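Local coordinates for protein amine Dehydrogenase (PDB 1JMX) that probably oxidises primary amines as the beta-propeller subunit of a multi-chain bacterial enzyme that also carries heme c, at residues Asp41-Thr47 against Val59-Tyr64; Gly88-Ser93 against Thr109-Arg115. All coordinates share one frame; numbering follows the deposited sequence.

Interaction 1 of 2, residues Asp41-Thr47 against Val59-Tyr64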
ATOM      1  N   ASP B  41      -0.863  28.120  11.445  1.00 13.96           N
ATOM      2  CA  ASP B  41      -0.960  26.703  11.756  1.00 16.68           C
ATOM      3  C   ASP B  41      -0.183  25.785  10.803  1.00 15.58           C
ATOM      4  O   ASP B  41       0.974  26.077  10.483  1.00 14.89           O
ATOM      5  CB  ASP B  41      -2.432  26.309  11.924  1.00 16.56           C
ATOM      6  CG  ASP B  41      -3.110  27.089  13.048  1.00 17.75           C
ATOM      7  OD1 ASP B  41      -2.413  27.487  14.008  1.00 16.49           O
ATOM      8  OD2 ASP B  41      -4.335  27.319  12.967  1.00 19.08           O
ATOM      9  N   LYS B  42      -0.795  24.688  10.365  1.00 16.09           N
ATOM     10  CA  LYS B  42      -0.116  23.745   9.482  1.00 15.29           C
ATOM     11  C   LYS B  42      -0.781  23.633   8.110  1.00 14.92           C
ATOM     12  O   LYS B  42      -1.951  23.955   7.958  1.00 14.38           O
ATOM     13  CB  LYS B  42      -0.034  22.375  10.162  1.00 16.91           C
ATOM     14  CG  LYS B  42       0.725  22.386  11.492  1.00 20.62           C
ATOM     15  CD  LYS B  42       2.218  22.601  11.263  1.00 25.57           C
ATOM     16  CE  LYS B  42       2.986  22.916  12.551  1.00 30.01           C
ATOM     17  NZ  LYS B  42       3.077  21.764  13.511  1.00 34.18           N
ATOM     18  N   PHE B  43      -0.004  23.190   7.122  1.00 14.54           N
ATOM     19  CA  PHE B  43      -0.457  23.021   5.737  1.00 14.15           C
ATOM     20  C   PHE B  43      -1.200  21.705   5.531  1.00 13.60           C
ATOM     21  O   PHE B  43      -0.912  20.711   6.191  1.00 14.19           O
ATOM     22  CB  PHE B  43       0.752  23.076   4.794  1.00 13.71           C
ATOM     23  CG  PHE B  43       0.397  23.049   3.323  1.00 13.68           C
ATOM     24  CD1 PHE B  43       0.170  24.234   2.627  1.00 12.24           C
ATOM     25  CD2 PHE B  43       0.330  21.842   2.628  1.00 11.68           C
ATOM     26  CE1 PHE B  43      -0.115  24.223   1.268  1.00 11.49           C
ATOM     27  CE2 PHE B  43       0.045  21.820   1.272  1.00 12.46           C
ATOM     28  CZ  PHE B  43      -0.177  23.019   0.588  1.00 12.96           C
ATOM     29  N   GLY B  44      -2.131  21.703   4.581  1.00 13.86           N
ATOM     30  CA  GLY B  44      -2.891  20.505   4.284  1.00 12.39           C
ATOM     31  C   GLY B  44      -4.386  20.724   4.329  1.00 11.04           C
ATOM     32  O   GLY B  44      -4.939  20.896   5.409  1.00 12.03           O
ATOM     33  N   PRO B  45      -5.074  20.730   3.174  1.00 10.65           N
ATOM     34  CA  PRO B  45      -4.521  20.545   1.827  1.00  8.61           C
ATOM     35  C   PRO B  45      -3.962  21.828   1.219  1.00  8.80           C
ATOM     36  O   PRO B  45      -3.216  21.789   0.244  1.00  9.55           O
ATOM     37  CB  PRO B  45      -5.729  20.058   1.042  1.00 10.09           C
ATOM     38  CG  PRO B  45      -6.853  20.819   1.663  1.00 10.47           C
ATOM     39  CD  PRO B  45      -6.550  20.707   3.140  1.00  9.62           C
ATOM     40  N   GLY B  46      -4.315  22.960   1.813  1.00  9.02           N
ATOM     41  CA  GLY B  46      -3.858  24.238   1.308  1.00  8.90           C
ATOM     42  C   GLY B  46      -4.704  24.708   0.139  1.00  8.02           C
ATOM     43  O   GLY B  46      -4.331  25.634  -0.558  1.00  9.92           O
ATOM     44  N   THR B  47      -5.850  24.079  -0.064  1.00  8.01           N
ATOM     45  CA  THR B  47      -6.744  24.432  -1.156  1.00 10.37           C
ATOM     46  C   THR B  47      -7.343  25.820  -0.950  1.00 12.60           C
ATOM     47  O   THR B  47      -8.013  26.067   0.057  1.00 13.21           O
ATOM     48  CB  THR B  47      -7.876  23.399  -1.283  1.00  9.32           C
ATOM     49  OG1 THR B  47      -7.308  22.109  -1.523  1.00 10.65           O
ATOM     50  CG2 THR B  47      -8.817  23.755  -2.432  1.00 10.34           C
ATOM     51  N   VAL B  59      -8.748  29.578   2.562  1.00 14.29           N
ATOM     52  CA  VAL B  59      -7.971  28.339   2.482  1.00 13.76           C
ATOM     53  C   VAL B  59      -8.321  27.232   3.480  1.00 13.35           C
ATOM     54  O   VAL B  59      -8.386  27.468   4.688  1.00 13.86           O
ATOM     55  CB  VAL B  59      -6.450  28.660   2.657  1.00 14.87           C
ATOM     56  CG1 VAL B  59      -5.590  27.446   2.323  1.00 13.99           C
ATOM     57  CG2 VAL B  59      -6.049  29.852   1.797  1.00 14.65           C
ATOM     58  N   LEU B  60      -8.536  26.024   2.960  1.00 13.48           N
ATOM     59  CA  LEU B  60      -8.815  24.847   3.785  1.00 11.76           C
ATOM     60  C   LEU B  60      -7.409  24.376   4.130  1.00 11.52           C
ATOM     61  O   LEU B  60      -6.654  23.971   3.247  1.00  9.86           O
ATOM     62  CB  LEU B  60      -9.520  23.760   2.969  1.00 11.83           C
ATOM     63  CG  LEU B  60     -10.484  22.775   3.642  1.00 12.29           C
ATOM     64  CD1 LEU B  60     -10.394  21.442   2.915  1.00 11.22           C
ATOM     65  CD2 LEU B  60     -10.205  22.596   5.119  1.00 10.78           C
ATOM     66  N   ASN B  61      -7.051  24.472   5.402  1.00 11.14           N
ATOM     67  CA  ASN B  61      -5.722  24.096   5.846  1.00 11.01           C
ATOM     68  C   ASN B  61      -5.756  23.356   7.176  1.00 10.96           C
ATOM     69  O   ASN B  61      -6.802  22.872   7.604  1.00  8.92           O
ATOM     70  CB  ASN B  61      -4.868  25.358   5.983  1.00 11.90           C
ATOM     71  CG  ASN B  61      -3.520  25.234   5.298  1.00 13.09           C
ATOM     72  OD1 ASN B  61      -3.248  24.264   4.588  1.00 12.63           O
ATOM     73  ND2 ASN B  61      -2.672  26.223   5.508  1.00 12.39           N
ATOM     74  N   ASN B  62      -4.587  23.257   7.801  1.00 11.17           N
ATOM     75  CA  ASN B  62      -4.419  22.599   9.095  1.00 11.23           C
ATOM     76  C   ASN B  62      -4.961  21.176   9.118  1.00 11.46           C
ATOM     77  O   ASN B  62      -5.735  20.798  10.002  1.00 10.32           O
ATOM     78  CB  ASN B  62      -5.059  23.431  10.204  1.00 12.29           C
ATOM     79  CG  ASN B  62      -4.376  23.242  11.534  1.00 12.28           C
ATOM     80  OD1 ASN B  62      -3.156  23.114  11.603  1.00 15.16           O
ATOM     81  ND2 ASN B  62      -5.155  23.221  12.601  1.00 14.11           N
ATOM     82  N   HIS B  63      -4.558  20.403   8.114  1.00 10.31           N
ATOM     83  CA  HIS B  63      -4.958  19.010   7.975  1.00  9.47           C
ATOM     84  C   HIS B  63      -6.456  18.791   7.806  1.00  9.37           C
ATOM     85  O   HIS B  63      -7.059  17.972   8.505  1.00  8.97           O
ATOM     86  CB  HIS B  63      -4.399  18.180   9.136  1.00 10.35           C
ATOM     87  CG  HIS B  63      -2.922  18.327   9.316  1.00  9.68           C
ATOM     88  ND1 HIS B  63      -2.009  17.785   8.439  1.00 10.05           N
ATOM     89  CD2 HIS B  63      -2.198  19.000  10.239  1.00 11.26           C
ATOM     90  CE1 HIS B  63      -0.787  18.121   8.810  1.00 10.61           C
ATOM     91  NE2 HIS B  63      -0.875  18.859   9.900  1.00 12.50           N
ATOM     92  N   TYR B  64      -7.042  19.535   6.867  1.00  8.32           N
ATOM     93  CA  TYR B  64      -8.466  19.439   6.530  1.00  9.67           C
ATOM     94  C   TYR B  64      -9.414  19.709   7.700  1.00 10.16           C
ATOM     95  O   TYR B  64     -10.542  19.221   7.708  1.00 10.83           O
ATOM     96  CB  TYR B  64      -8.771  18.051   5.944  1.00  8.84           C
ATOM     97  CG  TYR B  64      -7.889  17.643   4.774  1.00 10.28           C
ATOM     98  CD1 TYR B  64      -6.547  17.306   4.965  1.00  8.63           C
ATOM     99  CD2 TYR B  64      -8.398  17.604   3.477  1.00 10.36           C
ATOM    100  CE1 TYR B  64      -5.738  16.947   3.900  1.00 11.07           C
ATOM    101  CE2 TYR B  64      -7.595  17.244   2.402  1.00 11.26           C
ATOM    102  CZ  TYR B  64      -6.265  16.918   2.618  1.00 11.11           C
ATOM    103  OH  TYR B  64      -5.462  16.587   1.550  1.00 11.99           O
TER

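Interaction 2 of 2, residues Gly88-Ser93 against Thr109-Arg115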
ATOM      1  N   GLY B  88     -16.518  16.812  21.786  1.00 12.09           N
ATOM      2  CA  GLY B  88     -16.145  15.413  21.645  1.00 11.67           C
ATOM      3  C   GLY B  88     -16.061  14.838  20.238  1.00 12.89           C
ATOM      4  O   GLY B  88     -15.977  13.615  20.069  1.00 14.09           O
ATOM      5  N   GLU B  89     -16.078  15.709  19.232  1.00 12.40           N
ATOM      6  CA  GLU B  89     -16.007  15.287  17.838  1.00 13.03           C
ATOM      7  C   GLU B  89     -14.897  15.999  17.085  1.00 12.56           C
ATOM      8  O   GLU B  89     -14.570  17.148  17.371  1.00 12.87           O
ATOM      9  CB  GLU B  89     -17.346  15.538  17.125  1.00 13.41           C
ATOM     10  CG  GLU B  89     -18.396  14.468  17.359  1.00 14.98           C
ATOM     11  CD  GLU B  89     -19.780  14.851  16.848  1.00 15.39           C
ATOM     12  OE1 GLU B  89     -19.890  15.557  15.823  1.00 15.65           O
ATOM     13  OE2 GLU B  89     -20.769  14.429  17.475  1.00 18.59           O
ATOM     14  N   VAL B  90     -14.288  15.280  16.148  1.00 12.14           N
ATOM     15  CA  VAL B  90     -13.234  15.827  15.306  1.00 11.71           C
ATOM     16  C   VAL B  90     -13.833  15.938  13.901  1.00 10.92           C
ATOM     17  O   VAL B  90     -14.315  14.952  13.344  1.00 10.49           O
ATOM     18  CB  VAL B  90     -11.975  14.917  15.282  1.00 12.67           C
ATOM     19  CG1 VAL B  90     -10.900  15.524  14.381  1.00 12.55           C
ATOM     20  CG2 VAL B  90     -11.430  14.735  16.693  1.00 12.15           C
ATOM     21  N   GLY B  91     -13.840  17.151  13.362  1.00  9.58           N
ATOM     22  CA  GLY B  91     -14.398  17.382  12.044  1.00  9.88           C
ATOM     23  C   GLY B  91     -13.390  17.611  10.933  1.00  9.48           C
ATOM     24  O   GLY B  91     -12.475  18.424  11.055  1.00  9.09           O
ATOM     25  N   ARG B  92     -13.597  16.909   9.826  1.00 10.01           N
ATOM     26  CA  ARG B  92     -12.731  17.016   8.663  1.00 10.98           C
ATOM     27  C   ARG B  92     -13.524  17.366   7.410  1.00 10.16           C
ATOM     28  O   ARG B  92     -14.646  16.918   7.223  1.00 10.10           O
ATOM     29  CB  ARG B  92     -11.991  15.703   8.425  1.00 13.51           C
ATOM     30  CG  ARG B  92     -10.516  15.770   8.705  1.00 18.53           C
ATOM     31  CD  ARG B  92     -10.195  15.389  10.126  1.00 20.99           C
ATOM     32  NE  ARG B  92      -9.270  16.353  10.709  1.00 25.67           N
ATOM     33  CZ  ARG B  92      -8.172  16.038  11.388  1.00 26.48           C
ATOM     34  NH1 ARG B  92      -7.829  14.768  11.578  1.00 27.13           N
ATOM     35  NH2 ARG B  92      -7.433  17.008  11.906  1.00 28.06           N
ATOM     36  N   SER B  93     -12.920  18.156   6.539  1.00  9.81           N
ATOM     37  CA  SER B  93     -13.567  18.537   5.299  1.00 10.41           C
ATOM     38  C   SER B  93     -12.780  17.983   4.095  1.00 10.31           C
ATOM     39  O   SER B  93     -11.621  18.334   3.885  1.00 10.63           O
ATOM     40  CB  SER B  93     -13.681  20.059   5.229  1.00  8.57           C
ATOM     41  OG  SER B  93     -14.223  20.475   3.994  1.00 12.30           O
ATOM     42  N   THR B 109     -18.773  21.271   4.382  1.00 12.39           N
ATOM     43  CA  THR B 109     -19.418  20.070   4.885  1.00 13.44           C
ATOM     44  C   THR B 109     -18.377  19.356   5.742  1.00 13.07           C
ATOM     45  O   THR B 109     -17.197  19.265   5.380  1.00 13.14           O
ATOM     46  CB  THR B 109     -20.102  19.163   3.809  1.00 13.93           C
ATOM     47  OG1 THR B 109     -19.404  17.927   3.682  1.00 18.82           O
ATOM     48  CG2 THR B 109     -20.224  19.847   2.495  1.00 10.99           C
ATOM     49  N   VAL B 110     -18.806  19.002   6.947  1.00 11.91           N
ATOM     50  CA  VAL B 110     -17.968  18.358   7.936  1.00 10.07           C
ATOM     51  C   VAL B 110     -18.337  16.902   8.166  1.00  9.77           C
ATOM     52  O   VAL B 110     -19.493  16.580   8.456  1.00 10.25           O
ATOM     53  CB  VAL B 110     -18.067  19.108   9.296  1.00 10.18           C
ATOM     54  CG1 VAL B 110     -17.170  18.463  10.324  1.00  7.79           C
ATOM     55  CG2 VAL B 110     -17.714  20.582   9.128  1.00  7.81           C
ATOM     56  N   ASN B 111     -17.345  16.032   7.995  1.00  8.96           N
ATOM     57  CA  ASN B 111     -17.474  14.596   8.236  1.00  8.74           C
ATOM     58  C   ASN B 111     -16.862  14.470   9.636  1.00  7.76           C
ATOM     59  O   ASN B 111     -15.643  14.453   9.784  1.00  7.45           O
ATOM     60  CB  ASN B 111     -16.626  13.785   7.235  1.00 10.25           C
ATOM     61  CG  ASN B 111     -17.089  13.933   5.785  1.00 11.57           C
ATOM     62  OD1 ASN B 111     -16.384  13.527   4.862  1.00 14.33           O
ATOM     63  ND2 ASN B 111     -18.274  14.481   5.583  1.00 12.57           N
ATOM     64  N   PRO B 112     -17.700  14.433  10.685  1.00  9.07           N
ATOM     65  CA  PRO B 112     -17.171  14.326  12.043  1.00  8.69           C
ATOM     66  C   PRO B 112     -17.035  12.920  12.598  1.00  8.87           C
ATOM     67  O   PRO B 112     -17.736  11.995  12.188  1.00  9.28           O
ATOM     68  CB  PRO B 112     -18.178  15.134  12.839  1.00  8.66           C
ATOM     69  CG  PRO B 112     -19.462  14.739  12.199  1.00  8.21           C
ATOM     70  CD  PRO B 112     -19.159  14.646  10.714  1.00  8.90           C
ATOM     71  N   THR B 113     -16.103  12.768  13.524  1.00 10.59           N
ATOM     72  CA  THR B 113     -15.881  11.496  14.186  1.00 11.28           C
ATOM     73  C   THR B 113     -15.821  11.742  15.681  1.00 11.27           C
ATOM     74  O   THR B 113     -15.051  12.563  16.163  1.00 11.31           O
ATOM     75  CB  THR B 113     -14.565  10.824  13.758  1.00 12.07           C
ATOM     76  OG1 THR B 113     -14.561  10.649  12.338  1.00 15.06           O
ATOM     77  CG2 THR B 113     -14.423   9.458  14.427  1.00  9.16           C
ATOM     78  N   GLN B 114     -16.671  11.046  16.408  1.00 12.28           N
ATOM     79  CA  GLN B 114     -16.689  11.164  17.846  1.00 13.69           C
ATOM     80  C   GLN B 114     -15.561  10.272  18.363  1.00 14.17           C
ATOM     81  O   GLN B 114     -15.559   9.067  18.120  1.00 13.91           O
ATOM     82  CB  GLN B 114     -18.042  10.694  18.364  1.00 15.97           C
ATOM     83  CG  GLN B 114     -18.268  10.921  19.834  1.00 19.57           C
ATOM     84  CD  GLN B 114     -19.622  10.417  20.269  1.00 20.46           C
ATOM     85  OE1 GLN B 114     -19.948   9.249  20.077  1.00 21.86           O
ATOM     86  NE2 GLN B 114     -20.430  11.302  20.837  1.00 23.43           N
ATOM     87  N   ARG B 115     -14.558  10.875  18.994  1.00 14.35           N
ATOM     88  CA  ARG B 115     -13.442  10.110  19.539  1.00 15.26           C
ATOM     89  C   ARG B 115     -13.568   9.947  21.045  1.00 15.64           C
ATOM     90  O   ARG B 115     -13.415  10.908  21.802  1.00 14.59           O
ATOM     91  CB  ARG B 115     -12.107  10.768  19.208  1.00 15.88           C
ATOM     92  CG  ARG B 115     -11.725  10.667  17.764  1.00 18.11           C
ATOM     93  CD  ARG B 115     -10.360  11.260  17.521  1.00 22.16           C
ATOM     94  NE  ARG B 115      -9.933  11.033  16.143  1.00 27.28           N
ATOM     95  CZ  ARG B 115      -8.732  11.339  15.662  1.00 28.33           C
ATOM     96  NH1 ARG B 115      -7.823  11.900  16.451  1.00 29.31           N
ATOM     97  NH2 ARG B 115      -8.433  11.057  14.395  1.00 29.42           N
TER

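Interaction 1 of 2, residues Asp41-Thr47 against Val59-Tyr64
A G1 beta bulge sets G46 and T47 opposite L60 where the loop 41-47 runs into the first strand of a four-stranded antiparallel propeller blade. L60 holds the bulge with its backbone N and O. G46 N donates to L60 O at 2.9 Å, and L60 N donates to T47 O. G46 has positive phi (81°). A CB there would run into the carbonyl O of P45 and into F43 CE1. N61 comes next and reaches into the loop. N61 CB lies 3.8 Å from K42 O. N61 CG comes closer, 3.3 Å from the same K42 O. At the tip, N61 OD1 accepts G44 N at 2.8 Å, with the donor above the carbonyl plane. N61 ND2 turns to N21 OD1. Both ends of this buried amide are therefore used. N62 grips K42 twice. N62 N donates to K42 O at 2.7 Å. With CG anti to the backbone N (chi1 -151°), the N62 amide swings back to the loop, and N62 OD1 accepts K42 N at 3.1 Å. N62 ND2 bonds D66. Further on, Y64 N donates to G44 O, while Y64 OH bonds Y95 OH. The peptide bond between G44 and P45 is cis. P45 lies on one face of the Y64 ring in a CH-pi contact: P45 CD stands 3.5 Å from the Y64 ring centroid, 7° off the normal.

Interaction 2 of 2, residues Gly88-Ser93 against Thr109-Arg115
E89 lies against Q114 and P112 on one face of the antiparallel hairpin of strands 89-99 and 105-115. The E89 and Q114 side chains cross at a slant, with E89 CG 3.9 Å from Q114 CB. E89 and P112 point the same way, side by side, and E89 OE1 stops 3.5 Å from P112 CB. The carboxylate then forms salt bridges with K123 and R126. With an alanine in place of E89, K123 and R126 would probably lose this acidic partner, and a gap is likely to open beside P112. V110 CG1 presses on G91 CA at 3.4 Å; a CB on G91 would clash with it. V90, R92, N111 and T113 share the other face. V90 parts its two methyls. V90 CG2 meets R115 CD at 3.7 Å, and V90 CG1 sits 4.0 Å above the R92 guanidinium plane. Backbone bonds join V90 to T113 and R92 to N111. N111 OD1 bonds Y135 of the neighbouring Amine Dehydrogenase chain. The side chain of R115 is about 6 Å from a bound heme c. R92 NH1 and R115 NH2 are 4.7 Å apart; these like charges are near but not in contact, which probably makes this part of the surface locally positive.

Overall arrangement
Interaction 1 is the deeper contact, with its centre about 14 Å from the chain centre. Interaction 2 is partly buried, and its centre is about 21 Å from the chain centre. Interaction 1 joins an incoming loop to the end of its blade's second strand and the turn that follows. Interaction 2 pairs the first two strands of the next sheet along the chain. The first relies on asparagine amides, one of them buried, glycines and a proline on a tyrosine ring. The second is regular strand pairing, with charged side chains on both of its faces. Both touch other chains, interaction 2 also the neighbouring Amine Dehydrogenase chain. The two meet directly: Y64 O and S93 N are 2.9 Å apart, a probable hydrogen bond, and L60 CD1 packs on S93 O.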